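Local coordinates for protein acyl-CoA thioester hydrolase ybgC (Escherichia coli K-12, PDB 3GRH) that is a putative thioesterase of the outer membrane that belongs to the pectinesterase family yet neither binds pectin nor shows pectinesterase activity, at residues N292-V297 with R327-G332; F321-S326 with V352-S357; D356-E361 with N408-G413. All coordinates share one frame; numbering follows the deposited sequence.

Contact 1 (N292-V297 with R327-G332); sequences NTEFRV and RFNAFG
Thr293 O takes the backbone N-H of Arg327 at 3.0 Å, the first rung of a parallel pairing between strands 294-297 and 327-330. These strands lie on neighbouring coils of the right-handed beta-helix of the pectinesterase family. Glu294 points to the outer face together with Arg327, Arg296 and Asn329. Its side chain is extended, with CG opposite the backbone N (chi1 180°), and this carries the carboxylate out between its partners. Glu294 OE2 receives Asn329 ND2 at 3.2 Å, from above the carboxylate plane. Asn329 OD1 is hydrogen-bonded to Asn360 ND2 on the next coil. Glu294 OE1 lies 3.5 Å from Arg327 NH1, well out of the guanidinium plane, a salt bridge of charge alone. Phe295 turns inward. Its N binds Arg327 O at 2.8 Å, and its O accepts Asn329 N. The Phe295 and Phe328 rings lie side by side, planes 6° apart, displaced so that Phe295 CD2 meets Phe328 CE1 at 3.3 Å. Phe290 and Phe309 meet the Phe295 ring edge-to-face. Arg296 bends back to bring NH2 within 2.8 Å of Glu294 OE2. Its guanidinium lies with one face over Asn329 CB. Val297 N closes the ladder on Asn329 O, and Val297 CB packs on Ala330 CB at 3.8 Å. One face is therefore ionic and the other apolar. The carboxylate of Glu294 sits between two arginines, which probably stabilise its negative charge.

Contact 2 (F321-S326 with V352-S357); sequences FLAVNS and VVIRDS
Phe321 and Val352 begin a parallel beta ladder between successive coils of the right-handed beta-helix. Strands 321-324 and 352-355 run only 5° from parallel, in one of the sheets that wall the solenoid. The backbone bonds alternate between the strands. Val353 N reaches Phe321 O, Ala323 N reaches Val353 O, and Arg355 N reaches Ala323 O at 2.8 Å. Asn325 N follows with a longer bond to Arg355 O, 3.3 Å.

Apolar contacts lie on both faces. Phe321 CB touches Val352 CG2, and Ala323 CB faces Ile354 CG1. Phe321, Ala323 and Ile354 all touch Phe309 on this inner side. On the other face Leu322 and Val353 lie side by side, with Leu322 CD1 3.8 Å from Val353 CG1. Val324 CB rests on Arg355 CG, whose chi1 of 60° sets it between the backbone N and the carbonyl carbon.

The charged pair is local to 352-357. Arg355 NE donates to Asp356 OD2 at 2.9 Å, a salt bridge in which the oxygen lies near the guanidinium plane, while the N-H comes from above the carboxylate plane. Arg355 NH1 also binds Phe48 O, and Asp356 OD1 takes Asn408 ND2.

Polar side chains mark the turn where the strands end. Asn325 ND2 makes a weak bond to Asp356 O. Ser326 OG donates to Val324 O and accepts Thr293 N from the preceding coil. Ser357 OG serves both segments: it donates to Arg355 O at 2.9 Å and accepts Ser326 N at 3.0 Å.

Contact 3 (D356-E361 with N408-G413); sequences DSAINE and NNRGVG
Asp356 OD1 receives Asn408 ND2 at 2.8 Å, nearly along its C-O bond. The donor is used in its amide plane, while the carboxylate and amide planes stand 79° apart. This bond joins the turn after strand 351-355 to the turn after strand 403-407. Next to it, Asp356 O takes a weak bond from Arg410 NH1, met at the guanidinium edge. The Arg410 chain runs extended from CG to NE, and one guanidinium face lies against Ala358 CB.

Two backbone bonds make a single bridge around Ala358. Arg410 N donates to Ser357 O at 2.9 Å, and Arg410 O accepts Ile359 N at 2.8 Å with an almost straight N-H. Ile359 O is then met by Gly413 N at 2.8 Å, from above the carbonyl plane and at a bent angle of 144°. Gly411 CA lies 3.3 Å from Ile359 O in a CA-H...O contact, and the chain at Gly413 packs close on Ile359 and Asn360.

Val412 N is satisfied by a water at 2.8 Å. The same water donates to Asn360 OD1, and Asn360 ND2 is held by Asn329 OD1. Gly413 O is taken up by Arg37 NH2, Asn409 N by Gln29 OE1, and Asn409 O by Ser27 OG. Ile359 CG2 packs on the Gly413 backbone.

Segment 408-413 thus runs beside strand 358-359, whose other neighbour is strand 327-330. There Ile359 and Ser357 pack on Phe328, while the N-terminal residues Ser27, Gln29 and Arg37 bind segment 408-413.

Overall arrangement
The three contacts follow successive coils toward the C-terminal end of the beta-helix. Contacts 1 and 2 lie on two walls of the solenoid, with centres 12 Å apart. Strand 321-324 leads directly into strand 327-330, and Asn292 N probably hydrogen-bonds Val324 O at 3.3 Å. Contacts 2 and 3 share Asp356 and Ser357, where strand 351-355 turns into 358-359. A probable hydrogen bond, Phe328 N to Ala358 O at 2.9 Å, ties contact 1 to contact 3. The side chains of Phe321 and Val297 lie about 9 Å and 10 Å, respectively, from that of Asp280, the predicted nucleophile. That of Val352 is about 9 Å from that of Arg340, substrate-binding by similarity. Contact 3 is away from both.

Contact 1 (N292-V297 with R327-G332)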
# COMPACT_ATOMS: atom_id res chain seq x y z
N ASN A 292 -8.22 7.78 -7.19
CA ASN A 292 -7.48 8.38 -8.25
C ASN A 292 -6.00 8.07 -8.28
O ASN A 292 -5.15 8.96 -8.47
CB ASN A 292 -7.73 9.84 -8.21
CG ASN A 292 -9.18 10.14 -8.53
OD1 ASN A 292 -9.58 10.00 -9.69
ND2 ASN A 292 -9.98 10.54 -7.54
N THR A 293 -5.73 6.79 -8.10
CA THR A 293 -4.38 6.27 -8.12
C THR A 293 -4.21 5.48 -9.39
O THR A 293 -5.10 4.78 -9.85
CB THR A 293 -4.10 5.51 -6.82
OG1 THR A 293 -4.06 6.49 -5.78
CG2 THR A 293 -2.77 4.78 -6.89
N GLU A 294 -3.03 5.57 -9.98
CA GLU A 294 -2.67 4.73 -11.11
C GLU A 294 -1.79 3.61 -10.67
O GLU A 294 -0.81 3.79 -9.93
CB GLU A 294 -1.91 5.55 -12.16
CG GLU A 294 -1.50 4.72 -13.36
CD GLU A 294 -0.84 5.48 -14.51
OE1 GLU A 294 -0.74 6.73 -14.55
OE2 GLU A 294 -0.37 4.77 -15.43
N PHE A 295 -2.16 2.41 -11.06
CA PHE A 295 -1.39 1.22 -10.80
C PHE A 295 -0.81 0.71 -12.11
O PHE A 295 -1.55 0.53 -13.09
CB PHE A 295 -2.27 0.16 -10.18
CG PHE A 295 -2.91 0.55 -8.90
CD1 PHE A 295 -2.34 0.24 -7.74
CD2 PHE A 295 -4.13 1.16 -8.89
CE1 PHE A 295 -3.00 0.58 -6.55
CE2 PHE A 295 -4.72 1.57 -7.72
CZ PHE A 295 -4.10 1.26 -6.54
N ARG A 296 0.50 0.55 -12.17
CA ARG A 296 1.19 0.09 -13.40
C ARG A 296 1.94 -1.18 -13.12
O ARG A 296 2.79 -1.25 -12.19
CB ARG A 296 2.16 1.14 -13.92
CG ARG A 296 3.03 0.69 -15.10
CD ARG A 296 2.35 0.99 -16.42
NE ARG A 296 2.08 2.44 -16.53
CZ ARG A 296 1.58 3.06 -17.60
NH1 ARG A 296 1.30 2.41 -18.74
NH2 ARG A 296 1.37 4.36 -17.53
N VAL A 297 1.61 -2.20 -13.91
CA VAL A 297 2.37 -3.44 -13.91
C VAL A 297 3.48 -3.37 -14.92
O VAL A 297 3.19 -3.09 -16.10
CB VAL A 297 1.47 -4.64 -14.23
CG1 VAL A 297 2.36 -5.92 -14.42
CG2 VAL A 297 0.51 -4.85 -13.14
N ARG A 327 -6.94 3.76 -12.05
CA ARG A 327 -6.51 3.40 -13.41
C ARG A 327 -5.52 2.26 -13.26
O ARG A 327 -4.65 2.30 -12.44
CB ARG A 327 -5.90 4.59 -14.15
CG ARG A 327 -6.87 5.62 -14.43
CD ARG A 327 -6.18 6.77 -15.16
NE ARG A 327 -5.35 7.56 -14.25
CZ ARG A 327 -4.20 8.15 -14.58
NH1 ARG A 327 -3.69 8.04 -15.79
NH2 ARG A 327 -3.56 8.89 -13.68
N PHE A 328 -5.71 1.21 -14.03
CA PHE A 328 -4.87 0.04 -13.98
C PHE A 328 -4.30 -0.26 -15.38
O PHE A 328 -5.05 -0.35 -16.33
CB PHE A 328 -5.69 -1.19 -13.54
CG PHE A 328 -6.21 -1.09 -12.14
CD1 PHE A 328 -5.51 -1.60 -11.09
CD2 PHE A 328 -7.34 -0.40 -11.86
CE1 PHE A 328 -5.94 -1.46 -9.77
CE2 PHE A 328 -7.76 -0.29 -10.54
CZ PHE A 328 -7.10 -0.81 -9.52
N ASN A 329 -3.00 -0.30 -15.51
CA ASN A 329 -2.32 -0.50 -16.80
C ASN A 329 -1.29 -1.60 -16.70
O ASN A 329 -0.50 -1.62 -15.79
CB ASN A 329 -1.68 0.81 -17.19
CG ASN A 329 -2.70 1.90 -17.53
OD1 ASN A 329 -3.59 1.65 -18.35
ND2 ASN A 329 -2.59 3.10 -16.93
N ALA A 330 -1.28 -2.50 -17.67
CA ALA A 330 -0.23 -3.56 -17.70
C ALA A 330 0.35 -3.74 -19.09
O ALA A 330 -0.37 -3.59 -20.04
CB ALA A 330 -0.80 -4.85 -17.24
N PHE A 331 1.65 -4.02 -19.17
CA PHE A 331 2.35 -4.20 -20.48
C PHE A 331 1.94 -5.46 -21.27
O PHE A 331 1.09 -5.37 -22.15
CB PHE A 331 3.89 -4.15 -20.30
CG PHE A 331 4.40 -2.81 -19.87
CD1 PHE A 331 4.52 -2.52 -18.53
CD2 PHE A 331 4.68 -1.82 -20.80
CE1 PHE A 331 4.96 -1.27 -18.11
CE2 PHE A 331 5.11 -0.56 -20.38
CZ PHE A 331 5.26 -0.30 -19.04
N GLY A 332 2.57 -6.59 -20.97
CA GLY A 332 2.37 -7.88 -21.64
C GLY A 332 1.02 -8.28 -22.23
O GLY A 332 0.08 -7.49 -22.31

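Contact 2 (F321-S326 with V352-S357)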
# COMPACT_ATOMS: atom_id res chain seq x y z
N PHE A 321 -8.90 -3.68 1.14
CA PHE A 321 -8.51 -2.68 0.17
C PHE A 321 -9.64 -2.17 -0.64
O PHE A 321 -10.46 -2.98 -1.08
CB PHE A 321 -7.41 -3.18 -0.76
CG PHE A 321 -6.13 -3.63 -0.10
CD1 PHE A 321 -5.75 -3.23 1.13
CD2 PHE A 321 -5.27 -4.36 -0.83
CE1 PHE A 321 -4.52 -3.70 1.73
CE2 PHE A 321 -4.09 -4.86 -0.24
CZ PHE A 321 -3.71 -4.52 1.00
N LEU A 322 -9.71 -0.85 -0.92
CA LEU A 322 -10.73 -0.34 -1.83
C LEU A 322 -10.00 0.49 -2.85
O LEU A 322 -9.24 1.34 -2.43
CB LEU A 322 -11.69 0.61 -1.13
CG LEU A 322 -12.71 1.31 -1.96
CD1 LEU A 322 -13.61 0.22 -2.60
CD2 LEU A 322 -13.53 2.27 -1.05
N ALA A 323 -10.16 0.20 -4.14
CA ALA A 323 -9.62 1.06 -5.20
C ALA A 323 -10.82 1.66 -5.88
O ALA A 323 -11.70 0.93 -6.36
CB ALA A 323 -8.83 0.20 -6.15
N VAL A 324 -10.90 2.98 -5.87
CA VAL A 324 -12.04 3.76 -6.43
C VAL A 324 -11.53 4.78 -7.38
O VAL A 324 -10.54 5.44 -7.13
CB VAL A 324 -12.93 4.30 -5.26
CG1 VAL A 324 -12.15 5.16 -4.35
CG2 VAL A 324 -14.12 5.04 -5.80
N ASN A 325 -12.12 4.90 -8.55
CA ASN A 325 -11.85 5.95 -9.48
C ASN A 325 -10.33 5.94 -9.85
O ASN A 325 -9.66 7.00 -9.98
CB ASN A 325 -12.23 7.30 -8.87
CG ASN A 325 -13.72 7.44 -8.53
OD1 ASN A 325 -14.10 8.20 -7.66
ND2 ASN A 325 -14.53 6.72 -9.22
N SER A 326 -9.81 4.73 -10.02
CA SER A 326 -8.39 4.49 -10.22
C SER A 326 -8.20 3.90 -11.66
O SER A 326 -9.15 3.79 -12.42
CB SER A 326 -7.89 3.64 -9.09
OG SER A 326 -7.78 4.44 -7.89
N VAL A 352 -10.69 -7.21 -1.16
CA VAL A 352 -10.46 -6.08 -2.07
C VAL A 352 -11.63 -5.85 -2.91
O VAL A 352 -12.27 -6.79 -3.38
CB VAL A 352 -9.21 -6.22 -2.88
CG1 VAL A 352 -9.19 -7.46 -3.59
CG2 VAL A 352 -9.04 -5.03 -3.87
N VAL A 353 -11.98 -4.58 -3.07
CA VAL A 353 -12.99 -4.13 -4.03
C VAL A 353 -12.37 -3.14 -4.98
O VAL A 353 -11.75 -2.18 -4.54
CB VAL A 353 -14.18 -3.48 -3.31
CG1 VAL A 353 -15.12 -2.80 -4.26
CG2 VAL A 353 -14.95 -4.49 -2.49
N ILE A 354 -12.52 -3.35 -6.26
CA ILE A 354 -12.14 -2.40 -7.28
C ILE A 354 -13.38 -1.88 -7.93
O ILE A 354 -14.18 -2.65 -8.46
CB ILE A 354 -11.21 -3.05 -8.33
CG1 ILE A 354 -9.93 -3.54 -7.74
CG2 ILE A 354 -10.84 -1.97 -9.43
CD1 ILE A 354 -9.09 -4.37 -8.76
N ARG A 355 -13.63 -0.58 -7.77
CA ARG A 355 -14.85 0.06 -8.26
C ARG A 355 -14.62 1.30 -9.04
O ARG A 355 -13.67 2.03 -8.81
CB ARG A 355 -15.85 0.34 -7.15
CG ARG A 355 -15.36 1.22 -6.08
CD ARG A 355 -16.42 1.40 -4.97
NE ARG A 355 -17.63 2.06 -5.49
CZ ARG A 355 -18.83 2.04 -4.90
NH1 ARG A 355 -19.03 1.52 -3.72
NH2 ARG A 355 -19.82 2.72 -5.52
N ASP A 356 -15.50 1.54 -9.98
CA ASP A 356 -15.50 2.78 -10.70
C ASP A 356 -14.13 3.15 -11.36
O ASP A 356 -13.76 4.33 -11.46
CB ASP A 356 -15.98 3.93 -9.79
CG ASP A 356 -17.28 3.62 -9.08
OD1 ASP A 356 -18.27 3.25 -9.76
OD2 ASP A 356 -17.33 3.75 -7.80
N SER A 357 -13.41 2.12 -11.78
CA SER A 357 -12.06 2.22 -12.23
C SER A 357 -11.88 1.79 -13.67
O SER A 357 -12.66 1.04 -14.22
CB SER A 357 -11.16 1.41 -11.33
OG SER A 357 -11.08 2.06 -10.04

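Contact 3 (D356-E361 with N408-G413)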
# COMPACT_ATOMS: atom_id res chain seq x y z
N ASP A 356 -15.50 1.54 -9.98
CA ASP A 356 -15.50 2.78 -10.70
C ASP A 356 -14.13 3.15 -11.36
O ASP A 356 -13.76 4.33 -11.46
CB ASP A 356 -15.98 3.93 -9.79
CG ASP A 356 -17.28 3.62 -9.08
OD1 ASP A 356 -18.27 3.25 -9.76
OD2 ASP A 356 -17.33 3.75 -7.80
N SER A 357 -13.41 2.12 -11.78
CA SER A 357 -12.06 2.22 -12.23
C SER A 357 -11.88 1.79 -13.67
O SER A 357 -12.66 1.04 -14.22
CB SER A 357 -11.16 1.41 -11.33
OG SER A 357 -11.08 2.06 -10.04
N ALA A 358 -10.82 2.30 -14.31
CA ALA A 358 -10.52 1.97 -15.69
C ALA A 358 -9.48 0.83 -15.63
O ALA A 358 -8.43 1.01 -15.01
CB ALA A 358 -9.91 3.18 -16.42
N ILE A 359 -9.75 -0.30 -16.27
CA ILE A 359 -8.81 -1.44 -16.39
C ILE A 359 -8.44 -1.61 -17.84
O ILE A 359 -9.27 -1.84 -18.69
CB ILE A 359 -9.42 -2.73 -15.83
CG1 ILE A 359 -9.86 -2.51 -14.40
CG2 ILE A 359 -8.37 -3.84 -15.83
CD1 ILE A 359 -10.64 -3.62 -13.81
N ASN A 360 -7.20 -1.41 -18.16
CA ASN A 360 -6.91 -1.08 -19.53
C ASN A 360 -6.32 -2.32 -20.07
O ASN A 360 -6.65 -3.45 -19.62
CB ASN A 360 -6.09 0.23 -19.64
CG ASN A 360 -6.92 1.48 -19.23
OD1 ASN A 360 -8.06 1.68 -19.72
ND2 ASN A 360 -6.43 2.21 -18.20
N GLU A 361 -5.51 -2.19 -21.10
CA GLU A 361 -5.02 -3.37 -21.71
C GLU A 361 -4.01 -4.02 -20.79
O GLU A 361 -3.47 -3.42 -19.82
CB GLU A 361 -4.43 -3.08 -23.10
CG GLU A 361 -4.47 -4.30 -24.06
CD GLU A 361 -5.89 -4.80 -24.45
OE1 GLU A 361 -6.85 -4.59 -23.67
OE2 GLU A 361 -6.05 -5.39 -25.57
N ASN A 408 -18.79 -1.81 -11.40
CA ASN A 408 -18.83 -0.61 -12.27
C ASN A 408 -17.47 -0.17 -12.86
O ASN A 408 -17.17 1.02 -12.99
CB ASN A 408 -19.46 0.55 -11.50
CG ASN A 408 -19.99 1.60 -12.42
OD1 ASN A 408 -20.56 1.29 -13.48
ND2 ASN A 408 -19.79 2.87 -12.07
N ASN A 409 -16.68 -1.15 -13.27
CA ASN A 409 -15.40 -0.82 -13.91
C ASN A 409 -15.58 -0.72 -15.40
O ASN A 409 -16.56 -1.24 -15.96
CB ASN A 409 -14.32 -1.80 -13.53
CG ASN A 409 -14.06 -1.85 -12.04
OD1 ASN A 409 -13.87 -2.94 -11.44
ND2 ASN A 409 -13.92 -0.72 -11.43
N ARG A 410 -14.61 -0.09 -16.04
CA ARG A 410 -14.63 0.18 -17.47
C ARG A 410 -13.25 -0.08 -18.05
O ARG A 410 -12.32 -0.44 -17.35
CB ARG A 410 -15.05 1.60 -17.72
CG ARG A 410 -14.10 2.64 -17.24
CD ARG A 410 -14.74 4.01 -17.25
NE ARG A 410 -13.76 5.05 -16.97
CZ ARG A 410 -13.43 5.39 -15.73
NH1 ARG A 410 -14.05 4.86 -14.71
NH2 ARG A 410 -12.48 6.28 -15.53
N GLY A 411 -13.13 0.05 -19.36
CA GLY A 411 -11.87 -0.30 -19.99
C GLY A 411 -11.92 -1.68 -20.61
O GLY A 411 -12.75 -2.51 -20.28
N VAL A 412 -11.02 -1.92 -21.55
CA VAL A 412 -10.97 -3.20 -22.24
C VAL A 412 -10.78 -4.36 -21.25
O VAL A 412 -11.27 -5.45 -21.47
CB VAL A 412 -9.80 -3.24 -23.25
CG1 VAL A 412 -9.83 -4.53 -23.99
CG2 VAL A 412 -9.87 -2.05 -24.21
N GLY A 413 -10.06 -4.10 -20.16
CA GLY A 413 -9.78 -5.13 -19.17
C GLY A 413 -10.93 -5.39 -18.21
O GLY A 413 -10.86 -6.28 -17.36
O HOH W 1 -9.28 0.27 -22.02